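Local coordinates for GP37 (Pseudomonas phage phikz, PDB 5FT0), which probably inhibits RNase E, a ribonuclease of the host RNA degradosome, as a phage-encoded protein also known as Dip, at residues A[16-21]-A[77-82]; A[41-46]-A[68-73]; A[141-146]-A[206-211]. All blocks are in the same frame, centred on the assembly; numbering follows the deposited sequence.

Interaction 1 (A[16-21]-A[77-82])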
loop_
_atom_site.group_PDB
_atom_site.type_symbol
_atom_site.label_atom_id
_atom_site.label_comp_id
_atom_site.label_asym_id
_atom_site.label_seq_id
_atom_site.Cartn_x
_atom_site.Cartn_y
_atom_site.Cartn_z
ATOM N N SER A 16 13.556 17.332 24.029
ATOM C CA SER A 16 14.663 18.259 24.234
ATOM C C SER A 16 15.728 17.707 25.173
ATOM O O SER A 16 16.841 18.243 25.202
ATOM C CB SER A 16 14.142 19.593 24.775
ATOM O OG SER A 16 13.647 19.447 26.096
ATOM N N LYS A 17 15.420 16.662 25.938
ATOM C CA LYS A 17 16.429 16.036 26.783
ATOM C C LYS A 17 17.334 15.087 26.012
ATOM O O LYS A 17 18.345 14.638 26.562
ATOM C CB LYS A 17 15.752 15.303 27.945
ATOM C CG LYS A 17 15.119 16.256 28.947
ATOM C CD LYS A 17 14.095 15.585 29.842
ATOM C CE LYS A 17 13.352 16.636 30.662
ATOM N NZ LYS A 17 12.283 16.044 31.510
ATOM N N LEU A 18 17.009 14.786 24.756
ATOM C CA LEU A 18 17.848 13.928 23.930
ATOM C C LEU A 18 19.032 14.723 23.393
ATOM O O LEU A 18 18.849 15.743 22.717
ATOM C CB LEU A 18 17.042 13.336 22.776
ATOM C CG LEU A 18 16.005 12.265 23.115
ATOM C CD1 LEU A 18 15.290 11.805 21.856
ATOM C CD2 LEU A 18 16.666 11.090 23.813
ATOM N N ASP A 19 20.242 14.255 23.697
ATOM C CA ASP A 19 21.450 14.825 23.113
ATOM C C ASP A 19 21.396 14.785 21.591
ATOM O O ASP A 19 20.970 13.793 20.993
ATOM C CB ASP A 19 22.678 14.055 23.597
ATOM C CG ASP A 19 23.335 14.693 24.798
ATOM O OD1 ASP A 19 22.636 15.367 25.588
ATOM O OD2 ASP A 19 24.560 14.513 24.948
ATOM N N GLY A 20 21.840 15.874 20.965
ATOM C CA GLY A 20 22.006 15.921 19.529
ATOM C C GLY A 20 20.733 15.979 18.714
ATOM O O GLY A 20 20.810 15.934 17.479
ATOM N N LEU A 21 19.570 16.079 19.347
ATOM C CA LEU A 21 18.310 16.200 18.625
ATOM C C LEU A 21 17.992 17.676 18.422
ATOM O O LEU A 21 17.851 18.425 19.394
ATOM C CB LEU A 21 17.175 15.504 19.375
ATOM C CG LEU A 21 15.814 15.563 18.677
ATOM C CD1 LEU A 21 15.907 14.995 17.265
ATOM C CD2 LEU A 21 14.756 14.822 19.482
ATOM N N ARG A 77 7.394 5.824 23.097
ATOM C CA ARG A 77 7.350 5.536 21.666
ATOM C C ARG A 77 7.687 6.776 20.845
ATOM O O ARG A 77 8.313 6.672 19.784
ATOM C CB ARG A 77 5.974 4.991 21.270
ATOM C CG ARG A 77 5.554 3.695 21.973
ATOM C CD ARG A 77 6.555 2.565 21.764
ATOM N NE ARG A 77 6.706 2.196 20.354
ATOM C CZ ARG A 77 6.067 1.190 19.766
ATOM N NH1 ARG A 77 5.220 0.442 20.460
ATOM N NH2 ARG A 77 6.276 0.929 18.483
ATOM N N ILE A 78 7.273 7.957 21.310
ATOM C CA ILE A 78 7.606 9.186 20.595
ATOM C C ILE A 78 9.101 9.469 20.687
ATOM O O ILE A 78 9.734 9.867 19.701
ATOM C CB ILE A 78 6.771 10.362 21.133
ATOM C CG1 ILE A 78 5.280 10.119 20.894
ATOM C CG2 ILE A 78 7.209 11.678 20.494
ATOM C CD1 ILE A 78 4.391 11.209 21.461
ATOM N N ILE A 79 9.689 9.267 21.869
ATOM C CA ILE A 79 11.127 9.459 22.032
ATOM C C ILE A 79 11.895 8.525 21.106
ATOM O O ILE A 79 12.784 8.953 20.358
ATOM C CB ILE A 79 11.532 9.251 23.501
ATOM C CG1 ILE A 79 10.886 10.317 24.394
ATOM C CG2 ILE A 79 13.051 9.255 23.645
ATOM C CD1 ILE A 79 11.017 10.024 25.868
ATOM N N ALA A 80 11.557 7.232 21.138
ATOM C CA ALA A 80 12.226 6.270 20.266
ATOM C C ALA A 80 12.027 6.620 18.797
ATOM O O ALA A 80 12.941 6.450 17.982
ATOM C CB ALA A 80 11.718 4.858 20.558
ATOM N N ASP A 81 10.840 7.122 18.443
ATOM C CA ASP A 81 10.564 7.499 17.060
ATOM C C ASP A 81 11.470 8.624 16.575
ATOM O O ASP A 81 11.735 8.731 15.372
ATOM C CB ASP A 81 9.100 7.918 16.916
ATOM C CG ASP A 81 8.256 6.862 16.239
ATOM O OD1 ASP A 81 8.768 6.204 15.307
ATOM O OD2 ASP A 81 7.082 6.695 16.630
ATOM N N ASN A 82 11.943 9.477 17.478
ATOM C CA ASN A 82 12.720 10.641 17.080
ATOM C C ASN A 82 14.222 10.446 17.223
ATOM O O ASN A 82 14.981 11.349 16.853
ATOM C CB ASN A 82 12.274 11.866 17.881
ATOM C CG ASN A 82 10.991 12.467 17.341
ATOM O OD1 ASN A 82 11.018 13.285 16.424
ATOM N ND2 ASN A 82 9.858 12.046 17.895
#
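Leu18 and Ile79 make the closest side-chain contact here, with Leu18 CD1 lying 3.8 Å from Ile79 CG2. The other Leu18 branch, CD2, is 4.1 Å from that same CG2, so one isoleucine methyl meets both ends of the leucine fork. Leu21 meets Asn82 differently: its CD1 lies 3.8 Å from the backbone O of Asn82, while CD2 faces Asn82 CB. With CG anti to the backbone N (chi1 -179°), Leu21 extends its fork toward Asn82. The two leucines are the first and last residues of a type II beta turn, whose third position, Gly20, has the positive phi (72°) of that class. A loop turn thus rests on the C-terminal part of helix 67-82, and the 3.5 Å Leu21 N to Leu18 O bond closing it is weak. Asn82 is positioned by its own amide: ND2 donates to Ile78 O at 2.8 Å, nearly straight at 166°, with the carbonyl oxygen close to the amide plane. The amide's OD1 accepts from His25 N. Beyond the turn, Asp19 O bonds Tyr183 OH, and Ile79 also packs on Val220 and Val223 of strand 220-232.

Interaction 2 (A[41-46]-A[68-73])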
loop_
_atom_site.group_PDB
_atom_site.type_symbol
_atom_site.label_atom_id
_atom_site.label_comp_id
_atom_site.label_asym_id
_atom_site.label_seq_id
_atom_site.Cartn_x
_atom_site.Cartn_y
_atom_site.Cartn_z
ATOM N N ILE A 41 -4.235 -9.794 29.236
ATOM C CA ILE A 41 -3.524 -8.834 30.079
ATOM C C ILE A 41 -2.728 -7.874 29.204
ATOM O O ILE A 41 -1.503 -7.781 29.319
ATOM C CB ILE A 41 -2.612 -9.545 31.098
ATOM C CG1 ILE A 41 -3.348 -10.714 31.753
ATOM C CG2 ILE A 41 -2.154 -8.574 32.183
ATOM C CD1 ILE A 41 -2.425 -11.763 32.336
ATOM N N SER A 42 -3.413 -7.153 28.322
ATOM C CA SER A 42 -2.743 -6.205 27.446
ATOM C C SER A 42 -3.544 -4.914 27.390
ATOM O O SER A 42 -4.740 -4.882 27.693
ATOM C CB SER A 42 -2.549 -6.775 26.032
ATOM O OG SER A 42 -3.790 -6.924 25.367
ATOM N N VAL A 43 -2.860 -3.842 27.003
ATOM C CA VAL A 43 -3.463 -2.526 26.838
ATOM C C VAL A 43 -3.357 -2.153 25.368
ATOM O O VAL A 43 -2.258 -2.164 24.798
ATOM C CB VAL A 43 -2.784 -1.466 27.720
ATOM C CG1 VAL A 43 -3.369 -0.089 27.446
ATOM C CG2 VAL A 43 -2.927 -1.824 29.194
ATOM N N PHE A 44 -4.493 -1.844 24.754
ATOM C CA PHE A 44 -4.530 -1.332 23.392
ATOM C C PHE A 44 -4.649 0.182 23.450
ATOM O O PHE A 44 -5.492 0.711 24.179
ATOM C CB PHE A 44 -5.697 -1.929 22.604
ATOM C CG PHE A 44 -5.759 -1.463 21.178
ATOM C CD1 PHE A 44 -4.918 -2.007 20.223
ATOM C CD2 PHE A 44 -6.647 -0.470 20.797
ATOM C CE1 PHE A 44 -4.967 -1.579 18.910
ATOM C CE2 PHE A 44 -6.701 -0.036 19.485
ATOM C CZ PHE A 44 -5.860 -0.590 18.540
ATOM N N VAL A 45 -3.802 0.874 22.689
ATOM C CA VAL A 45 -3.708 2.328 22.727
ATOM C C VAL A 45 -3.960 2.876 21.331
ATOM O O VAL A 45 -3.465 2.327 20.341
ATOM C CB VAL A 45 -2.331 2.788 23.254
ATOM C CG1 VAL A 45 -2.242 4.306 23.279
ATOM C CG2 VAL A 45 -2.074 2.215 24.636
ATOM N N THR A 46 -4.732 3.959 21.256
ATOM C CA THR A 46 -4.985 4.671 20.010
ATOM C C THR A 46 -4.599 6.132 20.183
ATOM O O THR A 46 -5.008 6.773 21.157
ATOM C CB THR A 46 -6.456 4.555 19.594
ATOM O OG1 THR A 46 -6.788 3.176 19.393
ATOM C CG2 THR A 46 -6.711 5.327 18.307
ATOM N N ALA A 68 -1.592 7.655 33.662
ATOM C CA ALA A 68 -0.187 8.005 33.855
ATOM C C ALA A 68 0.741 6.981 33.212
ATOM O O ALA A 68 1.767 7.346 32.627
ATOM C CB ALA A 68 0.121 8.141 35.346
HETATM N N MSE A 69 0.401 5.702 33.312
HETATM C CA MSE A 69 1.191 4.654 32.678
HETATM C C MSE A 69 1.107 4.729 31.153
HETATM O O MSE A 69 2.117 4.604 30.460
HETATM C CB MSE A 69 0.736 3.275 33.153
HETATM C CG MSE A 69 1.350 2.127 32.365
HETATM SE SE MSE A 69 0.511 0.401 32.742
HETATM C CE MSE A 69 1.096 0.197 34.588
ATOM N N VAL A 70 -0.106 4.925 30.631
ATOM C CA VAL A 70 -0.276 5.009 29.185
ATOM C C VAL A 70 0.407 6.258 28.645
ATOM O O VAL A 70 1.017 6.232 27.570
ATOM C CB VAL A 70 -1.770 4.967 28.812
ATOM C CG1 VAL A 70 -1.950 5.121 27.310
ATOM C CG2 VAL A 70 -2.401 3.665 29.295
ATOM N N ARG A 71 0.320 7.368 29.382
ATOM C CA ARG A 71 1.010 8.587 28.969
ATOM C C ARG A 71 2.513 8.358 28.886
ATOM O O ARG A 71 3.168 8.787 27.928
ATOM C CB ARG A 71 0.695 9.727 29.937
ATOM C CG ARG A 71 1.374 11.041 29.577
ATOM C CD ARG A 71 1.114 12.108 30.632
ATOM N NE ARG A 71 -0.310 12.371 30.804
ATOM C CZ ARG A 71 -0.974 13.332 30.170
ATOM N NH1 ARG A 71 -0.342 14.128 29.316
ATOM N NH2 ARG A 71 -2.271 13.498 30.391
ATOM N N GLU A 72 3.079 7.682 29.887
ATOM C CA GLU A 72 4.505 7.378 29.862
ATOM C C GLU A 72 4.850 6.474 28.688
ATOM O O GLU A 72 5.854 6.688 27.999
ATOM C CB GLU A 72 4.931 6.724 31.176
ATOM C CG GLU A 72 5.796 7.599 32.059
ATOM C CD GLU A 72 6.503 6.805 33.140
ATOM O OE1 GLU A 72 5.991 5.733 33.531
ATOM O OE2 GLU A 72 7.578 7.249 33.596
ATOM N N TYR A 73 4.024 5.451 28.445
ATOM C CA TYR A 73 4.306 4.523 27.352
ATOM C C TYR A 73 4.319 5.243 26.010
ATOM O O TYR A 73 5.229 5.047 25.197
ATOM C CB TYR A 73 3.285 3.385 27.332
ATOM C CG TYR A 73 3.522 2.434 26.184
ATOM C CD1 TYR A 73 4.486 1.440 26.273
ATOM C CD2 TYR A 73 2.810 2.550 24.997
ATOM C CE1 TYR A 73 4.724 0.581 25.219
ATOM C CE2 TYR A 73 3.042 1.693 23.937
ATOM C CZ TYR A 73 4.000 0.711 24.056
ATOM O OH TYR A 73 4.235 -0.146 23.008
#
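One helical side chain, Val70, accounts for both side-chain contacts within 4.5 Å between these segments, its two methyls going to two different strand valines, Val43 and Val45. The setting is an alpha+beta packing: helix 67-82 lies against one face of the antiparallel sheet 4-6, 30-37, 42-48 and 55-59, and strand 42-48 is an inner strand of it. Val43 and Val45, two residues apart, both project toward the helix, whereas the side chain of Phe44 between them lies on the other side of the strand, more than 9 Å from the helical segment. The tighter of the two pairings is with Val45. Val70 CG1 is 4.0 Å from Val45 CG2 and 4.1 Å from Val45 CG1, so a single methyl faces both prongs of the opposing valine. These two side chains run antiparallel alongside each other, their branches overlapping in passing, and their residues are also the nearest along the backbones, with CA atoms 7.8 Å apart. No hydrogen bond crosses the interface; 147 Å² of surface, both sides summed, is buried by apolar contact. Neighbouring strands extend this surface, since Val70 also touches Val32 and Trp34 of strand 30-37 and Phe4 of strand 4-6. Phe59 of strand 55-59 packs on Val43 and Val45 and stacks with the Tyr73 ring. At the start of the strand, Ile41 and Ser42 are paired with the single residue Asn37, a G1 beta bulge, and Ile41 has the positive phi (57°) expected there. Val70 itself keeps CG1 anti to its backbone N (chi1 177°), which leaves CG2 anti to the carbonyl carbon and lets that second methyl approach Val43 CG1 at 4.3 Å.

Interaction 3 (A[141-146]-A[206-211])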
loop_
_atom_site.group_PDB
_atom_site.type_symbol
_atom_site.label_atom_id
_atom_site.label_comp_id
_atom_site.label_asym_id
_atom_site.label_seq_id
_atom_site.Cartn_x
_atom_site.Cartn_y
_atom_site.Cartn_z
ATOM N N ASP A 141 10.184 -15.276 20.911
ATOM C CA ASP A 141 9.435 -16.531 20.873
ATOM C C ASP A 141 8.843 -16.774 19.489
ATOM O O ASP A 141 8.945 -17.877 18.941
ATOM C CB ASP A 141 8.335 -16.524 21.934
ATOM C CG ASP A 141 8.883 -16.620 23.345
ATOM O OD1 ASP A 141 10.056 -17.021 23.506
ATOM O OD2 ASP A 141 8.138 -16.295 24.294
ATOM N N LYS A 142 8.219 -15.747 18.909
ATOM C CA LYS A 142 7.692 -15.874 17.553
ATOM C C LYS A 142 8.814 -16.103 16.547
ATOM O O LYS A 142 8.647 -16.850 15.576
ATOM C CB LYS A 142 6.892 -14.623 17.190
ATOM C CG LYS A 142 6.398 -14.592 15.754
ATOM C CD LYS A 142 6.353 -13.168 15.220
ATOM C CE LYS A 142 7.744 -12.551 15.193
ATOM N NZ LYS A 142 7.721 -11.155 14.675
ATOM N N LEU A 143 9.968 -15.469 16.763
ATOM C CA LEU A 143 11.079 -15.624 15.831
ATOM C C LEU A 143 11.694 -17.015 15.927
ATOM O O LEU A 143 12.066 -17.605 14.905
ATOM C CB LEU A 143 12.134 -14.548 16.089
ATOM C CG LEU A 143 11.697 -13.118 15.755
ATOM C CD1 LEU A 143 12.782 -12.112 16.125
ATOM C CD2 LEU A 143 11.336 -13.009 14.279
ATOM N N ILE A 144 11.808 -17.555 17.142
ATOM C CA ILE A 144 12.399 -18.880 17.310
ATOM C C ILE A 144 11.517 -19.946 16.674
ATOM O O ILE A 144 12.010 -20.850 15.988
ATOM C CB ILE A 144 12.651 -19.170 18.801
ATOM C CG1 ILE A 144 13.722 -18.227 19.357
ATOM C CG2 ILE A 144 13.059 -20.624 19.001
ATOM C CD1 ILE A 144 14.204 -18.598 20.741
ATOM N N LYS A 145 10.200 -19.854 16.876
ATOM C CA LYS A 145 9.295 -20.863 16.335
ATOM C C LYS A 145 9.310 -20.866 14.811
ATOM O O LYS A 145 9.295 -21.933 14.185
ATOM C CB LYS A 145 7.876 -20.628 16.851
ATOM N N SER A 146 9.349 -19.685 14.196
ATOM C CA SER A 146 9.204 -19.565 12.753
ATOM C C SER A 146 10.521 -19.667 11.994
ATOM O O SER A 146 10.499 -19.670 10.759
ATOM C CB SER A 146 8.522 -18.238 12.402
ATOM O OG SER A 146 9.295 -17.133 12.835
ATOM N N ARG A 206 16.300 -16.724 4.207
ATOM C CA ARG A 206 16.902 -15.448 4.585
ATOM C C ARG A 206 17.537 -15.563 5.962
ATOM O O ARG A 206 17.257 -16.494 6.724
ATOM C CB ARG A 206 15.865 -14.320 4.587
ATOM C CG ARG A 206 14.855 -14.447 5.714
ATOM C CD ARG A 206 13.609 -13.613 5.468
ATOM N NE ARG A 206 12.745 -13.603 6.642
ATOM C CZ ARG A 206 11.873 -14.561 6.942
ATOM N NH1 ARG A 206 11.741 -15.613 6.148
ATOM N NH2 ARG A 206 11.131 -14.464 8.036
ATOM N N THR A 207 18.391 -14.588 6.272
ATOM C CA THR A 207 18.958 -14.405 7.601
ATOM C C THR A 207 18.548 -13.034 8.119
ATOM O O THR A 207 18.679 -12.035 7.405
ATOM C CB THR A 207 20.487 -14.517 7.586
ATOM O OG1 THR A 207 20.875 -15.806 7.097
ATOM C CG2 THR A 207 21.050 -14.318 8.991
ATOM N N GLU A 208 18.053 -12.989 9.353
ATOM C CA GLU A 208 17.671 -11.741 10.000
ATOM C C GLU A 208 18.490 -11.565 11.269
ATOM O O GLU A 208 18.536 -12.465 12.116
ATOM C CB GLU A 208 16.171 -11.720 10.320
ATOM C CG GLU A 208 15.282 -11.792 9.087
ATOM C CD GLU A 208 13.802 -11.772 9.422
ATOM O OE1 GLU A 208 13.456 -11.864 10.619
ATOM O OE2 GLU A 208 12.982 -11.660 8.485
ATOM N N VAL A 209 19.139 -10.413 11.397
ATOM C CA VAL A 209 19.913 -10.066 12.583
ATOM C C VAL A 209 19.245 -8.866 13.240
ATOM O O VAL A 209 19.016 -7.838 12.589
ATOM C CB VAL A 209 21.382 -9.769 12.241
ATOM C CG1 VAL A 209 22.170 -9.497 13.510
ATOM C CG2 VAL A 209 21.995 -10.930 11.472
ATOM N N TYR A 210 18.930 -8.996 14.522
ATOM C CA TYR A 210 18.260 -7.951 15.282
ATOM C C TYR A 210 19.240 -7.325 16.261
ATOM O O TYR A 210 19.886 -8.034 17.039
ATOM C CB TYR A 210 17.050 -8.512 16.033
ATOM C CG TYR A 210 15.919 -8.954 15.131
ATOM C CD1 TYR A 210 15.989 -10.152 14.430
ATOM C CD2 TYR A 210 14.776 -8.178 14.990
ATOM C CE1 TYR A 210 14.958 -10.559 13.604
ATOM C CE2 TYR A 210 13.737 -8.578 14.168
ATOM C CZ TYR A 210 13.835 -9.772 13.477
ATOM O OH TYR A 210 12.806 -10.178 12.657
ATOM N N PHE A 211 19.346 -6.001 16.219
ATOM C CA PHE A 211 20.150 -5.230 17.161
ATOM C C PHE A 211 19.195 -4.407 18.015
ATOM O O PHE A 211 18.615 -3.428 17.535
ATOM C CB PHE A 211 21.146 -4.326 16.433
ATOM C CG PHE A 211 22.020 -5.047 15.443
ATOM C CD1 PHE A 211 21.596 -5.253 14.140
ATOM C CD2 PHE A 211 23.272 -5.510 15.814
ATOM C CE1 PHE A 211 22.401 -5.911 13.231
ATOM C CE2 PHE A 211 24.079 -6.168 14.909
ATOM C CZ PHE A 211 23.644 -6.370 13.616
#
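Leu143 of helix 140-146 packs against strand 206-217 chiefly at Tyr210, with a looser approach to Glu208. Along the strand, Arg206 comes first and does not touch the helical segment; its NE donates to Glu208 OE2 at 2.7 Å with an angle of 172°, a salt bridge that meets the carboxylate from above its plane. Arg206 also packs on His252 of the second subunit, and Phe203 makes a cation-pi contact with it. Glu208, on the helix-facing side of this inner strand of the seven-stranded antiparallel sheet, brings OE1 within 4.4 Å of Leu143 CD2. Tyr210 follows on the same side. Leu143 CD1 sits over one face of its ring, 3.9 Å from the centroid and 23° off the normal, a CH-pi contact displaced toward the rim, while CD2 lies 3.6 Å from Tyr210 OH. That hydroxyl donates to Glu208 OE1 at 2.7 Å, fixing the ring's outer end. Phe211 turns to the other face, onto helix 158-187. The buried carboxylate is therefore gripped at both oxygens, by a cation and a hydroxyl, which would favour its ionised form and hold steady the tyrosine face that Leu143 covers.

All three contacts are made by largely buried residues, and none has a hydrogen bond between its segments. Interactions 1 and 2 share helix 67-82: interaction 2 uses its early turns against the four-stranded sheet, interaction 1 its C-terminal end against a loop, their centres 19 Å apart. Interaction 3 lies across the chain's centre from interaction 1, about 27 Å between centres, and joins a short helix to the seven-stranded sheet; strand 206-217 nevertheless runs on to His217, which touches Leu18 and Ile79. Chemically, the touching atoms of interaction 2 are all valine methyls, interaction 1 adds backbone oxygen and an asparagine whose amide is hydrogen-bonded to its own helix, and interaction 3 sets a leucine on an aromatic ring steadied by charged groups.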